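PDB 5V9X: ATP-dependent DNA helicase from Mycobacterium smegmatis, which unwinds RNA:DNA hybrids with 3'-to-5' polarity, probably by tracking along single-stranded DNA at the expense of ATP hydrolysis. Local coordinates for residues 255-261 against 423-429; 296-300 against 399-404; 405-410 against 446-452. All coordinates share one frame; numbering follows the deposited sequence.

All three contacts sit around one seven-stranded parallel sheet, that of the second RecA-like domain. Contact 1 pairs strand 256-262 with strand 424-429; contact 2 joins the next strand over, 394-400, to the end of strand 292-296. Their centres are about 14 Å apart, and Val427 O faces Gln399 N. Contact 3, about 13 and 15 Å from the centres of contacts 1 and 2, packs the start of helix 406-413 against the end of helix 433-448 and the turn that follows it; these helices touch Phe256 and Leu258 of the sheet. Both segments of contact 2 precede those of contact 3, whereas those of contacts 1 and 3 alternate. The sheet thus ties DNA-facing loops to the helices beside it.

Contact 1: residues 255-261 against 423-429; sequences TFDLSVQ and ISQGVLF
Gln261 reaches across to Val427 and Phe429 at the C-terminal end of two parallel strands. Its CG stands anti to the carbonyl carbon (chi1 -61°) and the chain then runs extended, laying the whole side chain over Val427. CB touches both Phe429 CE2, at 4.0 Å, and Val427 CG1; CG comes next, over the same methyl. The amide carbon CD is 3.5 Å from Val427 CG1. At the tip OE1 leans toward Phe429 CZ (3.6 Å) while still near Val427 CG1, the amide and ring planes 70° apart, and NE2 sits against both methyls of Val427. Helix 276-288 covers the Phe429 ring from outside the pair.

Strands 256-262 and 424-429 are neighbours in the parallel sheet of the second RecA-like domain, running 18° apart and in register from Phe256 with Ser424 to Val260 with Leu428. Backbone hydrogen bonds alternate along them: Asp257 N gives a nearly straight one to Ser424 O (2.8 Å), and Leu428 N gives another to Ser259 O (2.7 Å). Phe256, Leu258, Val260, Ser424 and Leu428 share one face, against helices 406-413 and 433-448. Here Gly426 leaves Leu258 beside bare backbone, and Ser424 CB meets the Phe256 ring at CD2. On the other face Asp257 and Gln425 run alongside in the same direction, with Asp257 OD2 3.9 Å from Gln425 CG.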
loop_
_atom_site.group_PDB
_atom_site.type_symbol
_atom_site.label_atom_id
_atom_site.label_comp_id
_atom_site.label_asym_id
_atom_site.label_seq_id
_atom_site.Cartn_x
_atom_site.Cartn_y
_atom_site.Cartn_z
ATOM N N THR A 255 -18.729 7.993 12.083
ATOM C CA THR A 255 -18.262 8.338 13.417
ATOM C C THR A 255 -17.197 7.347 13.864
ATOM O O THR A 255 -17.418 6.132 13.826
ATOM C CB THR A 255 -19.422 8.350 14.413
ATOM O OG1 THR A 255 -20.514 9.097 13.863
ATOM C CG2 THR A 255 -18.988 8.988 15.726
ATOM N N PHE A 256 -16.050 7.868 14.282
ATOM C CA PHE A 256 -14.971 7.065 14.835
ATOM C C PHE A 256 -14.797 7.390 16.311
ATOM O O PHE A 256 -14.950 8.543 16.726
ATOM C CB PHE A 256 -13.654 7.313 14.092
ATOM C CG PHE A 256 -13.635 6.774 12.689
ATOM C CD1 PHE A 256 -14.053 7.555 11.625
ATOM C CD2 PHE A 256 -13.192 5.486 12.435
ATOM C CE1 PHE A 256 -14.032 7.062 10.334
ATOM C CE2 PHE A 256 -13.171 4.987 11.146
ATOM C CZ PHE A 256 -13.592 5.777 10.095
ATOM N N ASP A 257 -14.483 6.368 17.102
ATOM C CA ASP A 257 -14.165 6.522 18.519
ATOM C C ASP A 257 -12.700 6.128 18.689
ATOM O O ASP A 257 -12.376 5.009 19.096
ATOM C CB ASP A 257 -15.094 5.675 19.391
ATOM C CG ASP A 257 -14.843 5.871 20.872
ATOM O OD1 ASP A 257 -14.188 6.869 21.241
ATOM O OD2 ASP A 257 -15.297 5.022 21.666
ATOM N N LEU A 258 -11.812 7.061 18.370
ATOM C CA LEU A 258 -10.381 6.800 18.344
ATOM C C LEU A 258 -9.745 7.100 19.699
ATOM O O LEU A 258 -10.295 7.828 20.528
ATOM C CB LEU A 258 -9.708 7.625 17.247
ATOM C CG LEU A 258 -10.272 7.420 15.841
ATOM C CD1 LEU A 258 -9.549 8.307 14.839
ATOM C CD2 LEU A 258 -10.179 5.958 15.432
ATOM N N SER A 259 -8.563 6.526 19.908
ATOM C CA SER A 259 -7.892 6.602 21.196
ATOM C C SER A 259 -6.430 6.218 21.024
ATOM O O SER A 259 -6.110 5.295 20.269
ATOM C CB SER A 259 -8.570 5.681 22.217
ATOM O OG SER A 259 -7.777 5.533 23.380
ATOM N N VAL A 260 -5.550 6.933 21.722
ATOM C CA VAL A 260 -4.116 6.658 21.727
ATOM C C VAL A 260 -3.727 6.342 23.162
ATOM O O VAL A 260 -3.671 7.242 24.011
ATOM C CB VAL A 260 -3.295 7.834 21.178
ATOM C CG1 VAL A 260 -1.809 7.536 21.286
ATOM C CG2 VAL A 260 -3.673 8.119 19.738
ATOM N N GLN A 261 -3.454 5.070 23.439
ATOM C CA GLN A 261 -3.186 4.595 24.789
ATOM C C GLN A 261 -1.703 4.293 24.955
ATOM O O GLN A 261 -1.105 3.600 24.123
ATOM C CB GLN A 261 -4.029 3.355 25.102
ATOM C CG GLN A 261 -5.532 3.609 25.024
ATOM C CD GLN A 261 -6.368 2.394 25.389
ATOM O OE1 GLN A 261 -5.843 1.375 25.841
ATOM N NE2 GLN A 261 -7.680 2.498 25.194
ATOM N N ILE A 423 -20.679 3.123 15.079
ATOM C CA ILE A 423 -19.404 3.751 15.407
ATOM C C ILE A 423 -18.294 2.714 15.284
ATOM O O ILE A 423 -18.475 1.543 15.635
ATOM C CB ILE A 423 -19.447 4.355 16.825
ATOM C CG1 ILE A 423 -20.502 5.459 16.906
ATOM C CG2 ILE A 423 -18.081 4.889 17.236
ATOM C CD1 ILE A 423 -20.700 6.006 18.302
ATOM N N SER A 424 -17.142 3.142 14.773
ATOM C CA SER A 424 -15.956 2.299 14.695
ATOM C C SER A 424 -15.027 2.655 15.848
ATOM O O SER A 424 -14.550 3.791 15.937
ATOM C CB SER A 424 -15.244 2.474 13.354
ATOM O OG SER A 424 -16.083 2.093 12.277
ATOM N N GLN A 425 -14.776 1.688 16.724
ATOM C CA GLN A 425 -13.940 1.894 17.900
ATOM C C GLN A 425 -12.503 1.508 17.567
ATOM O O GLN A 425 -12.243 0.376 17.145
ATOM C CB GLN A 425 -14.474 1.069 19.069
ATOM C CG GLN A 425 -14.048 1.551 20.441
ATOM C CD GLN A 425 -14.789 0.836 21.551
ATOM O OE1 GLN A 425 -15.884 0.306 21.343
ATOM N NE2 GLN A 425 -14.193 0.810 22.738
ATOM N N GLY A 426 -11.573 2.443 17.753
ATOM C CA GLY A 426 -10.190 2.197 17.391
ATOM C C GLY A 426 -9.173 2.709 18.389
ATOM O O GLY A 426 -9.202 3.882 18.770
ATOM N N VAL A 427 -8.258 1.841 18.812
ATOM C CA VAL A 427 -7.211 2.188 19.766
ATOM C C VAL A 427 -5.860 2.023 19.081
ATOM O O VAL A 427 -5.615 1.010 18.415
ATOM C CB VAL A 427 -7.290 1.322 21.037
ATOM C CG1 VAL A 427 -6.149 1.662 21.982
ATOM C CG2 VAL A 427 -8.631 1.514 21.727
ATOM N N LEU A 428 -4.990 3.016 19.245
ATOM C CA LEU A 428 -3.634 2.986 18.711
ATOM C C LEU A 428 -2.640 2.908 19.862
ATOM O O LEU A 428 -2.735 3.677 20.823
ATOM C CB LEU A 428 -3.348 4.221 17.852
ATOM C CG LEU A 428 -3.637 4.154 16.348
ATOM C CD1 LEU A 428 -5.132 4.121 16.063
ATOM C CD2 LEU A 428 -2.976 5.320 15.631
ATOM N N PHE A 429 -1.688 1.980 19.761
ATOM C CA PHE A 429 -0.634 1.832 20.757
ATOM C C PHE A 429 0.698 2.263 20.161
ATOM O O PHE A 429 1.241 1.555 19.299
ATOM C CB PHE A 429 -0.543 0.385 21.247
ATOM C CG PHE A 429 -1.628 -0.009 22.206
ATOM C CD1 PHE A 429 -2.830 -0.514 21.743
ATOM C CD2 PHE A 429 -1.439 0.109 23.574
ATOM C CE1 PHE A 429 -3.828 -0.886 22.626
ATOM C CE2 PHE A 429 -2.435 -0.261 24.461
ATOM C CZ PHE A 429 -3.630 -0.759 23.985
#

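Contact 2: residues 296-300 against 399-404; sequences FANSR and QVEAPP. With nucleotides of chain B.
Asn298 sends one amide nitrogen to two acceptors of the facing loop: ND2 donates to Glu401 OE1 at 3.2 Å and to Ala402 O at 3.1 Å. The setting is the C-terminal rim of the parallel sheet in the second RecA-like domain, where loops meet the tracking DNA strand. Ala402 O lies in the amide plane of Asn298, whereas Glu401 OE1 is met from above its carboxylate plane. On the other branch, Asn298 OD1 accepts from Gln399 NE2 (3.3 Å), the two amide planes 25° apart.

Gln399 is bent at chi2 (63°), which curls its amide back so that NE2 can also donate to Glu401 O at 3.0 Å. Its OE1 lies close to Phe296 CB and is bonded to Arg412, which also serves Asn298 OD1, so a single arginine steadies both amides. Further back along the chains the strands are still paired, Val400 N donating to Phe296 O.

Toward the DNA, Asn298 O approaches C1' of DG6 of chain B, and Ser299 caps helix 300-318. The Arg300 guanidinium, salt-bridged to another phosphate, has O5' of DC7 of chain B over one face, while Arg300 N donates almost straight to OP1 of DC7 of chain B at 2.9 Å.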
loop_
_atom_site.group_PDB
_atom_site.type_symbol
_atom_site.label_atom_id
_atom_site.label_comp_id
_atom_site.label_asym_id
_atom_site.label_seq_id
_atom_site.Cartn_x
_atom_site.Cartn_y
_atom_site.Cartn_z
ATOM N N PHE A 296 -4.039 -5.108 14.513
ATOM C CA PHE A 296 -3.231 -4.982 13.308
ATOM C C PHE A 296 -1.770 -4.768 13.679
ATOM O O PHE A 296 -1.447 -3.888 14.482
ATOM C CB PHE A 296 -3.722 -3.834 12.425
ATOM C CG PHE A 296 -4.944 -4.167 11.614
ATOM C CD1 PHE A 296 -4.854 -5.009 10.516
ATOM C CD2 PHE A 296 -6.180 -3.629 11.940
ATOM C CE1 PHE A 296 -5.978 -5.319 9.760
ATOM C CE2 PHE A 296 -7.307 -3.933 11.191
ATOM C CZ PHE A 296 -7.207 -4.780 10.100
ATOM N N ALA A 297 -0.894 -5.578 13.089
ATOM C CA ALA A 297 0.547 -5.437 13.226
ATOM C C ALA A 297 1.145 -5.140 11.859
ATOM O O ALA A 297 0.682 -5.666 10.842
ATOM C CB ALA A 297 1.175 -6.702 13.818
ATOM N N ASN A 298 2.175 -4.298 11.835
ATOM C CA ASN A 298 2.768 -3.845 10.583
ATOM C C ASN A 298 3.777 -4.830 9.997
ATOM O O ASN A 298 4.500 -4.466 9.064
ATOM C CB ASN A 298 3.427 -2.475 10.779
ATOM C CG ASN A 298 2.413 -1.368 11.010
ATOM O OD1 ASN A 298 1.225 -1.534 10.737
ATOM N ND2 ASN A 298 2.880 -0.229 11.507
ATOM N N SER A 299 3.847 -6.056 10.508
ATOM C CA SER A 299 4.689 -7.079 9.904
ATOM C C SER A 299 4.145 -8.445 10.294
ATOM O O SER A 299 3.375 -8.578 11.250
ATOM C CB SER A 299 6.156 -6.939 10.329
ATOM O OG SER A 299 6.346 -7.360 11.668
ATOM N N ARG A 300 4.556 -9.462 9.534
ATOM C CA ARG A 300 4.111 -10.820 9.824
ATOM C C ARG A 300 4.765 -11.359 11.090
ATOM O O ARG A 300 4.101 -12.000 11.912
ATOM C CB ARG A 300 4.406 -11.736 8.636
ATOM C CG ARG A 300 3.671 -11.361 7.357
ATOM C CD ARG A 300 3.937 -12.381 6.260
ATOM N NE ARG A 300 5.323 -12.352 5.801
ATOM C CZ ARG A 300 5.704 -11.917 4.603
ATOM N NH1 ARG A 300 4.800 -11.484 3.735
ATOM N NH2 ARG A 300 6.986 -11.924 4.268
ATOM N N GLN A 399 -4.650 -0.858 16.702
ATOM C CA GLN A 399 -3.544 -0.623 15.782
ATOM C C GLN A 399 -2.267 -0.485 16.599
ATOM O O GLN A 399 -2.116 0.469 17.368
ATOM C CB GLN A 399 -3.790 0.622 14.932
ATOM C CG GLN A 399 -2.610 1.019 14.059
ATOM C CD GLN A 399 -2.265 -0.039 13.033
ATOM O OE1 GLN A 399 -3.153 -0.638 12.425
ATOM N NE2 GLN A 399 -0.973 -0.282 12.838
ATOM N N VAL A 400 -1.356 -1.439 16.437
ATOM C CA VAL A 400 -0.055 -1.398 17.096
ATOM C C VAL A 400 0.906 -0.650 16.183
ATOM O O VAL A 400 1.069 -1.017 15.015
ATOM C CB VAL A 400 0.454 -2.812 17.410
ATOM C CG1 VAL A 400 1.966 -2.816 17.580
ATOM C CG2 VAL A 400 -0.215 -3.337 18.670
ATOM N N GLU A 401 1.529 0.406 16.721
ATOM C CA GLU A 401 2.354 1.356 15.976
ATOM C C GLU A 401 1.490 2.181 15.027
ATOM O O GLU A 401 0.396 1.751 14.646
ATOM C CB GLU A 401 3.475 0.642 15.210
ATOM C CG GLU A 401 4.538 1.563 14.619
ATOM C CD GLU A 401 5.687 0.804 13.981
ATOM O OE1 GLU A 401 5.444 -0.279 13.406
ATOM O OE2 GLU A 401 6.836 1.286 14.065
ATOM N N ALA A 402 1.954 3.370 14.659
ATOM C CA ALA A 402 1.220 4.177 13.697
ATOM C C ALA A 402 1.059 3.404 12.390
ATOM O O ALA A 402 1.985 2.704 11.965
ATOM C CB ALA A 402 1.940 5.503 13.443
ATOM N N PRO A 403 -0.099 3.488 11.742
ATOM C CA PRO A 403 -0.315 2.743 10.496
ATOM C C PRO A 403 0.452 3.372 9.346
ATOM O O PRO A 403 0.909 4.520 9.452
ATOM C CB PRO A 403 -1.834 2.844 10.289
ATOM C CG PRO A 403 -2.223 4.089 10.994
ATOM C CD PRO A 403 -1.305 4.218 12.173
ATOM N N PRO A 404 0.624 2.652 8.231
ATOM C CA PRO A 404 1.466 3.178 7.142
ATOM C C PRO A 404 0.948 4.460 6.509
ATOM O O PRO A 404 1.736 5.182 5.887
ATOM C CB PRO A 404 1.489 2.025 6.127
ATOM C CG PRO A 404 0.281 1.211 6.443
ATOM C CD PRO A 404 0.126 1.298 7.930
ATOM P P DC B 7 6.222 -7.767 6.164
ATOM O OP1 DC B 7 6.351 -8.658 7.336
ATOM O OP2 DC B 7 7.192 -7.865 5.052
ATOM O "O5'" DC B 7 4.762 -7.945 5.575
ATOM C "C5'" DC B 7 3.673 -7.334 6.244
ATOM C "C4'" DC B 7 2.595 -6.947 5.259
ATOM O "O4'" DC B 7 3.010 -5.790 4.515
ATOM C "C3'" DC B 7 2.293 -8.009 4.210
ATOM O "O3'" DC B 7 1.134 -8.728 4.585
ATOM C "C2'" DC B 7 2.072 -7.214 2.911
ATOM C "C1'" DC B 7 2.269 -5.758 3.328
ATOM N N1 DC B 7 3.012 -4.961 2.319
ATOM C C2 DC B 7 2.339 -3.987 1.577
ATOM O O2 DC B 7 1.133 -3.799 1.786
ATOM N N3 DC B 7 3.028 -3.271 0.654
ATOM C C4 DC B 7 4.326 -3.509 0.461
ATOM N N4 DC B 7 4.966 -2.780 -0.460
ATOM C C5 DC B 7 5.027 -4.503 1.205
ATOM C C6 DC B 7 4.339 -5.199 2.113
ATOM P P DG B 6 11.856 -4.773 7.944
ATOM O OP1 DG B 6 12.216 -6.197 8.131
ATOM O OP2 DG B 6 12.320 -4.047 6.740
ATOM O "O5'" DG B 6 10.276 -4.640 7.999
ATOM C "C5'" DG B 6 9.500 -5.084 6.928
ATOM C "C4'" DG B 6 8.043 -4.818 7.213
ATOM O "O4'" DG B 6 7.830 -3.396 7.354
ATOM C "C3'" DG B 6 7.090 -5.300 6.129
ATOM O "O3'" DG B 6 6.206 -6.250 6.684
ATOM C "C2'" DG B 6 6.359 -4.029 5.663
ATOM C "C1'" DG B 6 6.577 -3.065 6.823
ATOM N N9 DG B 6 6.607 -1.649 6.437
ATOM C C8 DG B 6 7.489 -0.694 6.892
ATOM N N7 DG B 6 7.285 0.489 6.386
ATOM C C5 DG B 6 6.195 0.318 5.541
ATOM C C6 DG B 6 5.521 1.257 4.721
ATOM O O6 DG B 6 5.765 2.464 4.575
ATOM N N1 DG B 6 4.467 0.669 4.024
ATOM C C2 DG B 6 4.109 -0.656 4.108
ATOM N N2 DG B 6 3.063 -1.040 3.362
ATOM N N3 DG B 6 4.729 -1.545 4.874
ATOM C C4 DG B 6 5.761 -0.992 5.561
#

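Contact 3: residues 405-410 against 446-452; sequences SVASGL and MQTGDIE
The backbone of 446-452 leaves helix 433-448 through a Schellman motif, with Gly449 at positive phi as the C-prime residue, and then passes the first turn of helix 406-413, bringing Ile451 CA to 5.4 Å from Ala407 CA. Both helices lie against the parallel sheet of the second RecA-like domain.

Glu452 OE2 accepts from two backbone amides at the start of helix 406-413. The Glu452 chain bends at chi2 (83°), turning the carboxylate back over Ser405. Ala407 N donates to the syn lone pair of Glu452 OE2 at 3.1 Å (163°); the bond from Val406 N is weak, being strongly bent. The negative charge of Glu452 probably interacts favourably with the positive end of the helix dipole. Ser405, the N-cap residue, adds a weak bond from Ser408 N to its OG.

Apolar side chains close the rest. Ile451 CG2 touches Leu410 CD1 (3.7 Å) and Ala407 CB (4.0 Å), which lie roughly at right angles to each other around it, while Val406 CG1 lies against the same methyl and against Met446 CG. Leu410 and Met446 run antiparallel alongside one another, with Leu410 CD2 3.8 Å from Met446 CB. The Met446 chain, bent at chi3 (67°), brings CE to 3.3 Å from Gly409 O.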
loop_
_atom_site.group_PDB
_atom_site.type_symbol
_atom_site.label_atom_id
_atom_site.label_comp_id
_atom_site.label_asym_id
_atom_site.label_seq_id
_atom_site.Cartn_x
_atom_site.Cartn_y
_atom_site.Cartn_z
ATOM N N SER A 405 -0.340 4.766 6.638
ATOM C CA SER A 405 -0.882 6.019 6.129
ATOM C C SER A 405 -2.189 6.311 6.850
ATOM O O SER A 405 -2.713 5.476 7.592
ATOM C CB SER A 405 -1.089 5.968 4.613
ATOM O OG SER A 405 -1.994 4.940 4.254
ATOM N N VAL A 406 -2.708 7.520 6.625
ATOM C CA VAL A 406 -3.982 7.900 7.224
ATOM C C VAL A 406 -5.121 7.107 6.597
ATOM O O VAL A 406 -6.046 6.666 7.292
ATOM C CB VAL A 406 -4.203 9.417 7.087
ATOM C CG1 VAL A 406 -5.596 9.806 7.557
ATOM C CG2 VAL A 406 -3.142 10.173 7.870
ATOM N N ALA A 407 -5.066 6.905 5.277
ATOM C CA ALA A 407 -6.114 6.151 4.598
ATOM C C ALA A 407 -6.222 4.735 5.148
ATOM O O ALA A 407 -7.330 4.236 5.386
ATOM C CB ALA A 407 -5.852 6.127 3.093
ATOM N N SER A 408 -5.083 4.072 5.367
ATOM C CA SER A 408 -5.125 2.711 5.890
ATOM C C SER A 408 -5.700 2.682 7.301
ATOM O O SER A 408 -6.492 1.793 7.635
ATOM C CB SER A 408 -3.730 2.085 5.859
ATOM O OG SER A 408 -2.899 2.625 6.869
ATOM N N GLY A 409 -5.321 3.650 8.140
ATOM C CA GLY A 409 -5.906 3.734 9.469
ATOM C C GLY A 409 -7.418 3.865 9.433
ATOM O O GLY A 409 -8.119 3.306 10.280
ATOM N N LEU A 410 -7.940 4.604 8.452
ATOM C CA LEU A 410 -9.385 4.698 8.275
ATOM C C LEU A 410 -9.970 3.391 7.757
ATOM O O LEU A 410 -11.109 3.046 8.095
ATOM C CB LEU A 410 -9.725 5.841 7.321
ATOM C CG LEU A 410 -9.602 7.262 7.868
ATOM C CD1 LEU A 410 -9.704 8.274 6.743
ATOM C CD2 LEU A 410 -10.674 7.516 8.915
ATOM N N MET A 446 -7.281 11.333 10.693
ATOM C CA MET A 446 -8.416 10.433 10.492
ATOM C C MET A 446 -9.730 11.107 10.861
ATOM O O MET A 446 -10.744 10.921 10.176
ATOM C CB MET A 446 -8.237 9.160 11.318
ATOM C CG MET A 446 -7.152 8.225 10.836
ATOM S SD MET A 446 -6.759 6.985 12.089
ATOM C CE MET A 446 -8.284 6.047 12.126
ATOM N N GLN A 447 -9.737 11.881 11.948
ATOM C CA GLN A 447 -10.960 12.548 12.375
ATOM C C GLN A 447 -11.396 13.619 11.382
ATOM O O GLN A 447 -12.598 13.864 11.229
ATOM C CB GLN A 447 -10.765 13.148 13.768
ATOM C CG GLN A 447 -10.510 12.111 14.854
ATOM C CD GLN A 447 -10.152 12.730 16.192
ATOM O OE1 GLN A 447 -9.808 13.910 16.273
ATOM N NE2 GLN A 447 -10.234 11.932 17.252
ATOM N N THR A 448 -10.449 14.259 10.697
ATOM C CA THR A 448 -10.758 15.259 9.683
ATOM C C THR A 448 -10.726 14.699 8.264
ATOM O O THR A 448 -11.031 15.431 7.318
ATOM C CB THR A 448 -9.787 16.441 9.788
ATOM O OG1 THR A 448 -8.451 15.992 9.529
ATOM C CG2 THR A 448 -9.847 17.061 11.175
ATOM N N GLY A 449 -10.368 13.430 8.092
ATOM C CA GLY A 449 -10.367 12.829 6.771
ATOM C C GLY A 449 -9.287 13.336 5.841
ATOM O O GLY A 449 -9.479 13.332 4.622
ATOM N N ASP A 450 -8.151 13.772 6.385
ATOM C CA ASP A 450 -7.053 14.309 5.580
ATOM C C ASP A 450 -6.154 13.157 5.146
ATOM O O ASP A 450 -5.138 12.846 5.770
ATOM C CB ASP A 450 -6.277 15.359 6.367
ATOM C CG ASP A 450 -6.986 16.699 6.412
ATOM O OD1 ASP A 450 -7.326 17.231 5.335
ATOM O OD2 ASP A 450 -7.217 17.216 7.526
ATOM N N ILE A 451 -6.540 12.517 4.040
ATOM C CA ILE A 451 -5.767 11.406 3.494
ATOM C C ILE A 451 -4.809 11.919 2.427
ATOM O O ILE A 451 -4.810 13.107 2.088
ATOM C CB ILE A 451 -6.686 10.305 2.932
ATOM C CG1 ILE A 451 -7.582 10.860 1.825
ATOM C CG2 ILE A 451 -7.521 9.687 4.046
ATOM C CD1 ILE A 451 -8.458 9.810 1.180
ATOM N N GLU A 452 -3.993 11.020 1.888
ATOM C CA GLU A 452 -2.954 11.391 0.944
ATOM C C GLU A 452 -3.524 11.544 -0.460
ATOM O O GLU A 452 -4.505 10.892 -0.831
ATOM C CB GLU A 452 -1.842 10.341 0.935
ATOM C CG GLU A 452 -1.513 9.755 2.305
ATOM C CD GLU A 452 -2.454 8.630 2.711
ATOM O OE1 GLU A 452 -2.789 7.788 1.850
ATOM O OE2 GLU A 452 -2.866 8.594 3.891
#